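Local coordinates for nitrogenase iron-molybdenum cofactor biosynthesis protein NifB (Methanothermobacter thermautotrophicus, PDB 7JMA) that probably inserts the central carbide by radical SAM chemistry while fusing two [4Fe-4S] clusters into the [8Fe-9S-C] precursor of the nitrogenase iron-molybdenum cofactor, at residues R29-I34 with G85-G90; N119-P124 with E171-N176; V142-P147 with D203-D208. All coordinates share one frame; numbering follows the deposited sequence.

Interaction 1. Residues R29-I34 with G85-G90; sequences RVHVPI and GVAGPG
Residues 29-34 bond both backbone polar atoms of Gly85, its N and its O. Gly85 N donates to Val30 O at 2.8 Å, and Gly85 O accepts from Val32 N at 3.1 Å. Between these two bonds His31 CA lies 3.2 Å from Gly85 O, a CA-H...O contact that completes a parallel bridge of His31 with Gly85. The His31 side chain leans over its partner: CB and CG both stand near Gly85 O, CD2 moves on to Gly85 C at 3.7 Å, and the same CD2 meets the methyl of Ala87 obliquely to the ring. A side chain on Gly85 would run into the imidazole at NE2, so glycine suits the position. The other side of the strand pair is aliphatic. Val86 CG2 is shared, touching Val32 CG2 at 3.8 Å and Ile34 CD1 at 3.6 Å, with Phe101 and Phe102 of helix 96-108 closing over this group. Ile34 reaches it because CG1 sits between the backbone N and the carbonyl carbon (chi1 61°) and the chain then extends, crossing Val86 at about a right angle. Past the bridge the backbones part, and a water takes over, donating to Val32 O and accepting from Ala87 N. Pro33 rests CA near Gly88 O and its ring loosely against Pro89, which follows a cis peptide bond. Between nearest atoms, the side chain of Cys115, on the next strand, lies about 4 Å from Gly85, and that of Cys38 about 8 Å from Pro89; they are ligands of two different [4Fe-4S] clusters, absent from this apo chain. First and second strands of a parallel six-stranded sheet, joined through helix 65-76, form a beta-alpha-beta unit, as expected of the partial TIM barrel of radical SAM enzymes.

Interaction 2. Residues N119-P124 with E171-N176; sequences NGLLLP and EVLSRN
Leu121 O takes the one hydrogen bond that crosses this contact, from Asn176 ND2 at 2.9 Å. The donor lies in the carbonyl plane, but the oxygen is tilted 24° from the amide plane of Asn176 and the bond is bent. With CG anti to the carbonyl carbon (chi1 -79°), the asparagine also lays its CB against the same oxygen at 3.3 Å. The other end of the amide is fixed from within the helix: Arg175 NH2 donates to Asn176 OD1 at 2.9 Å, edge-on and in the guanidinium plane. The Pro124 ring lies against the helix backbone, its CG 3.3 Å from Asn176 O. Leu121 sends CD1 across the amide to Asn176 ND2 and on to Leu173 CA at 3.8 Å, while Leu173 CD1 fits between Leu121 CB and Asn119 O. The loop arrives already shaped, since Asn119 OD1 accepts from Leu121 N at 2.9 Å in an Asx turn, and Asn119 ND2 is bound to Asn39 beside the cluster ligand Cys38. A single amide thus ties the loop after strand 113-118 to helix 166-186; with bonds at both OD1 and ND2, this buried group has partners at each end, one toward the loop and one toward an exposed arginine.

Interaction 3. Residues V142-P147 with D203-D208; sequences VNAVDP and DEHIVD
His205 drives its imidazole edge into the loop 142-147, which follows strand 137-141 of the parallel sheet, and the close packing gathers round NE2. Val145 N donates to His205 NE2 at 2.9 Å, almost straight at 175° and in the ring plane. Ala144 CA adjoins the same edge at 3.5 Å from NE2, while Val145 CG2 presses on His205 CE1 at 3.4 Å and Asp146 CB approaches that carbon at 3.6 Å. Placing CG anti to the backbone N (chi1 179°) directs the ring toward the loop. Toward the exposed Asp208 the contact is looser: Val145 CG2 stays 4.1 Å from Asp208 O. Yet Asp208 accepts from His205 ND1 at 3.1 Å through the anti lone pair of OD2, tilted 28° from the ring plane. Asp146 caps Glu148 N. Asn143 lies about 4 Å, between side chains, from Cys42, ligand of a [4Fe-4S] cluster not bound here. A leucine in place of His205 would probably leave Val145 N and Asp208 OD2 without their mates and the loop free to shift. Bridging carboxylate and backbone amide, the imidazole donates at ND1 and accepts at NE2, consistent with a neutral ring, its proton on ND1.

All three contacts join parts of one radical SAM domain, yet each uses a different chemistry. Interaction 1 is the sheet itself, two neighbouring strands bonded backbone to backbone, with its apolar side buried and its histidine side exposed. Interaction 2 is the most buried and joins a loop to a helix through one side-chain amide among leucines. Interaction 3, nearer the surface, ties a loop to the segment leading into helix 206-216 through an imidazole. Helix 166-186, one side of interaction 2, also packs through Phe170 on Ala144 and Pro147 of interaction 3, and Glu171 touches Pro147. Interaction 1 lies across the chain's centre from both, about 20 Å and 26 Å away between centres.

Interaction 1. Residues R29-I34 with G85-G90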
loop_
_atom_site.group_PDB
_atom_site.type_symbol
_atom_site.label_atom_id
_atom_site.label_comp_id
_atom_site.label_asym_id
_atom_site.label_seq_id
_atom_site.Cartn_x
_atom_site.Cartn_y
_atom_site.Cartn_z
ATOM N N ARG A 29 -12.265 -12.192 -3.757
ATOM C CA ARG A 29 -11.084 -11.437 -4.159
ATOM C C ARG A 29 -9.919 -12.395 -4.365
ATOM O O ARG A 29 -9.602 -13.188 -3.473
ATOM C CB ARG A 29 -10.722 -10.388 -3.104
ATOM N N VAL A 30 -9.287 -12.322 -5.535
ATOM C CA VAL A 30 -8.109 -13.121 -5.860
ATOM C C VAL A 30 -6.891 -12.211 -5.900
ATOM O O VAL A 30 -6.868 -11.234 -6.659
ATOM C CB VAL A 30 -8.264 -13.843 -7.207
ATOM C CG1 VAL A 30 -7.172 -14.888 -7.368
ATOM C CG2 VAL A 30 -9.625 -14.481 -7.298
ATOM N N HIS A 31 -5.868 -12.549 -5.123
ATOM C CA HIS A 31 -4.575 -11.884 -5.206
ATOM C C HIS A 31 -3.566 -12.854 -5.798
ATOM O O HIS A 31 -3.499 -14.011 -5.377
ATOM C CB HIS A 31 -4.114 -11.394 -3.831
ATOM C CG HIS A 31 -4.856 -10.186 -3.348
ATOM N ND1 HIS A 31 -6.088 -10.264 -2.733
ATOM C CD2 HIS A 31 -4.544 -8.869 -3.399
ATOM C CE1 HIS A 31 -6.500 -9.049 -2.423
ATOM N NE2 HIS A 31 -5.581 -8.185 -2.815
ATOM N N VAL A 32 -2.805 -12.400 -6.782
ATOM C CA VAL A 32 -1.820 -13.237 -7.466
ATOM C C VAL A 32 -0.425 -12.822 -7.015
ATOM O O VAL A 32 -0.130 -11.622 -6.988
ATOM C CB VAL A 32 -1.948 -13.143 -8.996
ATOM C CG1 VAL A 32 -3.278 -13.765 -9.435
ATOM C CG2 VAL A 32 -1.849 -11.709 -9.467
ATOM N N PRO A 33 0.470 -13.790 -6.666
ATOM C CA PRO A 33 1.823 -13.440 -6.201
ATOM C C PRO A 33 2.821 -13.317 -7.340
ATOM O O PRO A 33 3.539 -14.271 -7.656
ATOM C CB PRO A 33 2.184 -14.614 -5.282
ATOM C CG PRO A 33 1.494 -15.795 -5.918
ATOM C CD PRO A 33 0.212 -15.238 -6.578
ATOM N N ILE A 34 2.892 -12.142 -7.957
ATOM C CA ILE A 34 3.704 -11.944 -9.148
ATOM C C ILE A 34 4.728 -10.834 -8.966
ATOM O O ILE A 34 5.385 -10.443 -9.934
ATOM C CB ILE A 34 2.823 -11.647 -10.373
ATOM C CG1 ILE A 34 2.042 -10.367 -10.109
ATOM C CG2 ILE A 34 1.891 -12.815 -10.659
ATOM C CD1 ILE A 34 1.236 -9.905 -11.278
ATOM N N GLY A 85 -6.300 -8.628 -7.547
ATOM C CA GLY A 85 -5.341 -7.706 -6.982
ATOM C C GLY A 85 -3.938 -8.271 -7.020
ATOM O O GLY A 85 -3.727 -9.483 -7.107
ATOM N N VAL A 86 -2.980 -7.360 -6.965
ATOM C CA VAL A 86 -1.569 -7.697 -6.794
ATOM C C VAL A 86 -1.109 -6.988 -5.536
ATOM O O VAL A 86 -1.224 -5.761 -5.440
ATOM C CB VAL A 86 -0.710 -7.255 -7.990
ATOM C CG1 VAL A 86 0.797 -7.441 -7.650
ATOM C CG2 VAL A 86 -1.108 -8.019 -9.254
ATOM N N ALA A 87 -0.574 -7.743 -4.578
ATOM C CA ALA A 87 -0.160 -7.133 -3.325
ATOM C C ALA A 87 1.215 -7.562 -2.863
ATOM O O ALA A 87 1.725 -6.996 -1.889
ATOM C CB ALA A 87 -1.168 -7.455 -2.215
ATOM N N GLY A 88 1.840 -8.510 -3.518
ATOM C CA GLY A 88 3.069 -9.033 -2.976
ATOM C C GLY A 88 3.672 -10.065 -3.883
ATOM O O GLY A 88 3.253 -10.255 -5.026
ATOM N N PRO A 89 4.671 -10.779 -3.373
ATOM C CA PRO A 89 5.193 -10.725 -2.003
ATOM C C PRO A 89 6.035 -9.495 -1.664
ATOM O O PRO A 89 6.223 -9.202 -0.480
ATOM C CB PRO A 89 6.077 -11.972 -1.921
ATOM C CG PRO A 89 5.740 -12.799 -3.118
ATOM C CD PRO A 89 5.266 -11.873 -4.160
ATOM N N GLY A 90 6.527 -8.809 -2.685
ATOM C CA GLY A 90 7.274 -7.569 -2.542
ATOM C C GLY A 90 6.359 -6.381 -2.762
ATOM O O GLY A 90 5.225 -6.355 -2.277
HETATM O O HOH W 1 -0.543 -10.382 -4.668
#

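Interaction 2. Residues N119-P124 with E171-N176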
loop_
_atom_site.group_PDB
_atom_site.type_symbol
_atom_site.label_atom_id
_atom_site.label_comp_id
_atom_site.label_asym_id
_atom_site.label_seq_id
_atom_site.Cartn_x
_atom_site.Cartn_y
_atom_site.Cartn_z
ATOM N N ASN A 119 3.898 0.427 -1.276
ATOM C CA ASN A 119 4.399 1.453 -0.373
ATOM C C ASN A 119 4.334 2.858 -0.993
ATOM O O ASN A 119 4.578 3.845 -0.288
ATOM C CB ASN A 119 5.820 1.092 0.078
ATOM C CG ASN A 119 6.774 0.902 -1.080
ATOM O OD1 ASN A 119 6.843 1.749 -1.971
ATOM N ND2 ASN A 119 7.584 -0.181 -1.035
ATOM N N GLY A 120 4.026 2.976 -2.286
ATOM C CA GLY A 120 3.916 4.277 -2.923
ATOM C C GLY A 120 5.199 4.900 -3.444
ATOM O O GLY A 120 5.140 5.961 -4.082
ATOM N N LEU A 121 6.366 4.280 -3.218
ATOM C CA LEU A 121 7.606 4.923 -3.637
ATOM C C LEU A 121 7.609 5.235 -5.131
ATOM O O LEU A 121 8.069 6.304 -5.547
ATOM C CB LEU A 121 8.809 4.034 -3.292
ATOM C CG LEU A 121 10.159 4.651 -3.656
ATOM C CD1 LEU A 121 10.487 5.921 -2.864
ATOM C CD2 LEU A 121 11.263 3.591 -3.414
ATOM N N LEU A 122 7.092 4.322 -5.952
ATOM C CA LEU A 122 7.106 4.486 -7.405
ATOM C C LEU A 122 5.818 5.087 -7.943
ATOM O O LEU A 122 5.634 5.129 -9.169
ATOM C CB LEU A 122 7.349 3.138 -8.089
ATOM C CG LEU A 122 8.766 2.636 -7.843
ATOM C CD1 LEU A 122 8.899 1.183 -8.273
ATOM C CD2 LEU A 122 9.736 3.530 -8.602
ATOM N N LEU A 123 4.918 5.525 -7.067
ATOM C CA LEU A 123 3.635 6.051 -7.541
ATOM C C LEU A 123 3.765 7.273 -8.432
ATOM O O LEU A 123 3.052 7.335 -9.448
ATOM C CB LEU A 123 2.714 6.381 -6.364
ATOM C CG LEU A 123 1.874 5.197 -5.907
ATOM C CD1 LEU A 123 1.023 5.604 -4.709
ATOM C CD2 LEU A 123 1.001 4.689 -7.063
ATOM N N PRO A 124 4.590 8.274 -8.124
ATOM C CA PRO A 124 4.690 9.401 -9.063
ATOM C C PRO A 124 5.083 8.963 -10.462
ATOM O O PRO A 124 4.546 9.482 -11.448
ATOM C CB PRO A 124 5.747 10.299 -8.414
ATOM C CG PRO A 124 5.615 10.006 -6.953
ATOM C CD PRO A 124 5.401 8.513 -6.915
ATOM N N GLU A 171 12.434 10.478 3.935
ATOM C CA GLU A 171 11.995 11.706 3.282
ATOM C C GLU A 171 11.686 11.462 1.808
ATOM O O GLU A 171 10.718 12.012 1.267
ATOM C CB GLU A 171 13.052 12.792 3.458
ATOM C CG GLU A 171 13.116 13.306 4.893
ATOM C CD GLU A 171 14.268 14.258 5.137
ATOM O OE1 GLU A 171 15.246 14.239 4.354
ATOM O OE2 GLU A 171 14.187 15.030 6.118
ATOM N N VAL A 172 12.488 10.621 1.153
ATOM C CA VAL A 172 12.235 10.254 -0.236
ATOM C C VAL A 172 10.956 9.428 -0.348
ATOM O O VAL A 172 10.085 9.712 -1.185
ATOM C CB VAL A 172 13.450 9.492 -0.806
ATOM C CG1 VAL A 172 13.121 8.904 -2.186
ATOM C CG2 VAL A 172 14.672 10.396 -0.874
ATOM N N LEU A 173 10.814 8.400 0.501
ATOM C CA LEU A 173 9.603 7.581 0.483
ATOM C C LEU A 173 8.375 8.440 0.758
ATOM O O LEU A 173 7.364 8.354 0.048
ATOM C CB LEU A 173 9.699 6.460 1.509
ATOM C CG LEU A 173 8.429 5.633 1.690
ATOM C CD1 LEU A 173 7.978 4.955 0.374
ATOM C CD2 LEU A 173 8.601 4.610 2.790
ATOM N N SER A 174 8.456 9.297 1.780
ATOM C CA SER A 174 7.280 10.060 2.181
ATOM C C SER A 174 6.857 11.028 1.089
ATOM O O SER A 174 5.662 11.134 0.772
ATOM C CB SER A 174 7.555 10.821 3.481
ATOM O OG SER A 174 6.428 11.663 3.795
ATOM N N ARG A 175 7.816 11.767 0.518
ATOM C CA ARG A 175 7.461 12.697 -0.554
ATOM C C ARG A 175 6.802 11.967 -1.718
ATOM O O ARG A 175 5.765 12.408 -2.242
ATOM C CB ARG A 175 8.690 13.452 -1.046
ATOM C CG ARG A 175 8.300 14.697 -1.820
ATOM C CD ARG A 175 9.318 15.108 -2.857
ATOM N NE ARG A 175 9.746 13.973 -3.670
ATOM C CZ ARG A 175 10.925 13.900 -4.280
ATOM N NH1 ARG A 175 11.789 14.904 -4.171
ATOM N NH2 ARG A 175 11.241 12.827 -4.998
ATOM N N ASN A 176 7.379 10.828 -2.117
ATOM C CA ASN A 176 6.854 10.096 -3.262
ATOM C C ASN A 176 5.480 9.503 -2.971
ATOM O O ASN A 176 4.573 9.574 -3.818
ATOM C CB ASN A 176 7.844 8.997 -3.665
ATOM C CG ASN A 176 9.015 9.537 -4.479
ATOM O OD1 ASN A 176 9.235 10.744 -4.539
ATOM N ND2 ASN A 176 9.768 8.641 -5.113
#

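Interaction 3. Residues V142-P147 with D203-D208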
loop_
_atom_site.group_PDB
_atom_site.type_symbol
_atom_site.label_atom_id
_atom_site.label_comp_id
_atom_site.label_asym_id
_atom_site.label_seq_id
_atom_site.Cartn_x
_atom_site.Cartn_y
_atom_site.Cartn_z
ATOM N N VAL A 142 1.191 3.990 4.640
ATOM C CA VAL A 142 1.768 5.237 5.125
ATOM C C VAL A 142 1.866 5.114 6.633
ATOM O O VAL A 142 0.843 5.120 7.330
ATOM C CB VAL A 142 0.933 6.471 4.755
ATOM C CG1 VAL A 142 1.639 7.712 5.309
ATOM C CG2 VAL A 142 0.713 6.595 3.243
ATOM N N ASN A 143 3.094 5.005 7.146
ATOM C CA ASN A 143 3.293 4.768 8.568
ATOM C C ASN A 143 3.746 5.998 9.334
ATOM O O ASN A 143 3.743 5.968 10.565
ATOM C CB ASN A 143 4.307 3.629 8.758
ATOM C CG ASN A 143 3.786 2.319 8.206
ATOM O OD1 ASN A 143 2.654 1.935 8.489
ATOM N ND2 ASN A 143 4.594 1.639 7.395
ATOM N N ALA A 144 4.124 7.070 8.639
ATOM C CA ALA A 144 4.463 8.327 9.292
ATOM C C ALA A 144 4.469 9.427 8.242
ATOM O O ALA A 144 4.653 9.173 7.049
ATOM C CB ALA A 144 5.826 8.256 10.004
ATOM N N VAL A 145 4.286 10.657 8.709
ATOM C CA VAL A 145 4.501 11.841 7.889
ATOM C C VAL A 145 5.497 12.803 8.514
ATOM O O VAL A 145 5.798 13.842 7.919
ATOM C CB VAL A 145 3.167 12.554 7.587
ATOM C CG1 VAL A 145 2.273 11.585 6.842
ATOM C CG2 VAL A 145 2.499 13.034 8.868
ATOM N N ASP A 146 6.030 12.479 9.684
ATOM C CA ASP A 146 7.004 13.306 10.378
ATOM C C ASP A 146 8.338 12.574 10.356
ATOM O O ASP A 146 8.413 11.436 10.843
ATOM C CB ASP A 146 6.523 13.565 11.803
ATOM C CG ASP A 146 7.634 13.953 12.761
ATOM O OD1 ASP A 146 7.453 13.675 13.964
ATOM O OD2 ASP A 146 8.654 14.546 12.347
ATOM N N PRO A 147 9.396 13.166 9.793
ATOM C CA PRO A 147 10.637 12.397 9.580
ATOM C C PRO A 147 11.310 11.931 10.856
ATOM O O PRO A 147 12.063 10.950 10.819
ATOM C CB PRO A 147 11.533 13.375 8.804
ATOM C CG PRO A 147 10.619 14.441 8.292
ATOM C CD PRO A 147 9.488 14.535 9.263
ATOM N N ASP A 203 1.904 6.038 17.756
ATOM C CA ASP A 203 0.535 5.855 18.239
ATOM C C ASP A 203 -0.227 7.173 18.318
ATOM O O ASP A 203 -1.418 7.227 17.991
ATOM C CB ASP A 203 0.540 5.167 19.604
ATOM C CG ASP A 203 1.709 5.589 20.469
ATOM O OD1 ASP A 203 2.125 6.764 20.394
ATOM O OD2 ASP A 203 2.205 4.741 21.235
ATOM N N GLU A 204 0.429 8.239 18.764
ATOM C CA GLU A 204 -0.190 9.556 18.830
ATOM C C GLU A 204 -0.045 10.328 17.528
ATOM O O GLU A 204 -0.524 11.464 17.429
ATOM C CB GLU A 204 0.412 10.365 19.978
ATOM C CG GLU A 204 0.168 9.758 21.347
ATOM C CD GLU A 204 1.086 10.333 22.403
ATOM O OE1 GLU A 204 1.444 11.525 22.291
ATOM O OE2 GLU A 204 1.449 9.597 23.345
ATOM N N HIS A 205 0.588 9.724 16.532
ATOM C CA HIS A 205 0.894 10.347 15.260
ATOM C C HIS A 205 -0.074 9.937 14.157
ATOM O O HIS A 205 -0.063 10.543 13.079
ATOM C CB HIS A 205 2.333 9.971 14.875
ATOM C CG HIS A 205 2.784 10.519 13.565
ATOM N ND1 HIS A 205 2.825 11.869 13.300
ATOM C CD2 HIS A 205 3.239 9.899 12.449
ATOM C CE1 HIS A 205 3.274 12.057 12.071
ATOM N NE2 HIS A 205 3.532 10.878 11.534
ATOM N N ILE A 206 -0.923 8.940 14.411
ATOM C CA ILE A 206 -1.788 8.416 13.363
ATOM C C ILE A 206 -2.784 9.470 12.888
ATOM O O ILE A 206 -3.117 9.512 11.701
ATOM C CB ILE A 206 -2.498 7.138 13.849
ATOM C CG1 ILE A 206 -1.476 6.110 14.348
ATOM C CG2 ILE A 206 -3.346 6.548 12.749
ATOM C CD1 ILE A 206 -0.606 5.540 13.279
ATOM N N VAL A 207 -3.267 10.343 13.779
ATOM C CA VAL A 207 -4.216 11.357 13.319
ATOM C C VAL A 207 -3.520 12.384 12.425
ATOM O O VAL A 207 -4.149 12.968 11.531
ATOM C CB VAL A 207 -4.935 12.031 14.503
ATOM C CG1 VAL A 207 -6.035 11.129 15.042
ATOM C CG2 VAL A 207 -3.951 12.377 15.600
ATOM N N ASP A 208 -2.222 12.626 12.641
ATOM C CA ASP A 208 -1.469 13.474 11.720
ATOM C C ASP A 208 -1.396 12.839 10.340
ATOM O O ASP A 208 -1.559 13.523 9.321
ATOM C CB ASP A 208 -0.056 13.732 12.247
ATOM C CG ASP A 208 -0.048 14.348 13.627
ATOM O OD1 ASP A 208 -0.807 15.314 13.847
ATOM O OD2 ASP A 208 0.724 13.865 14.484
#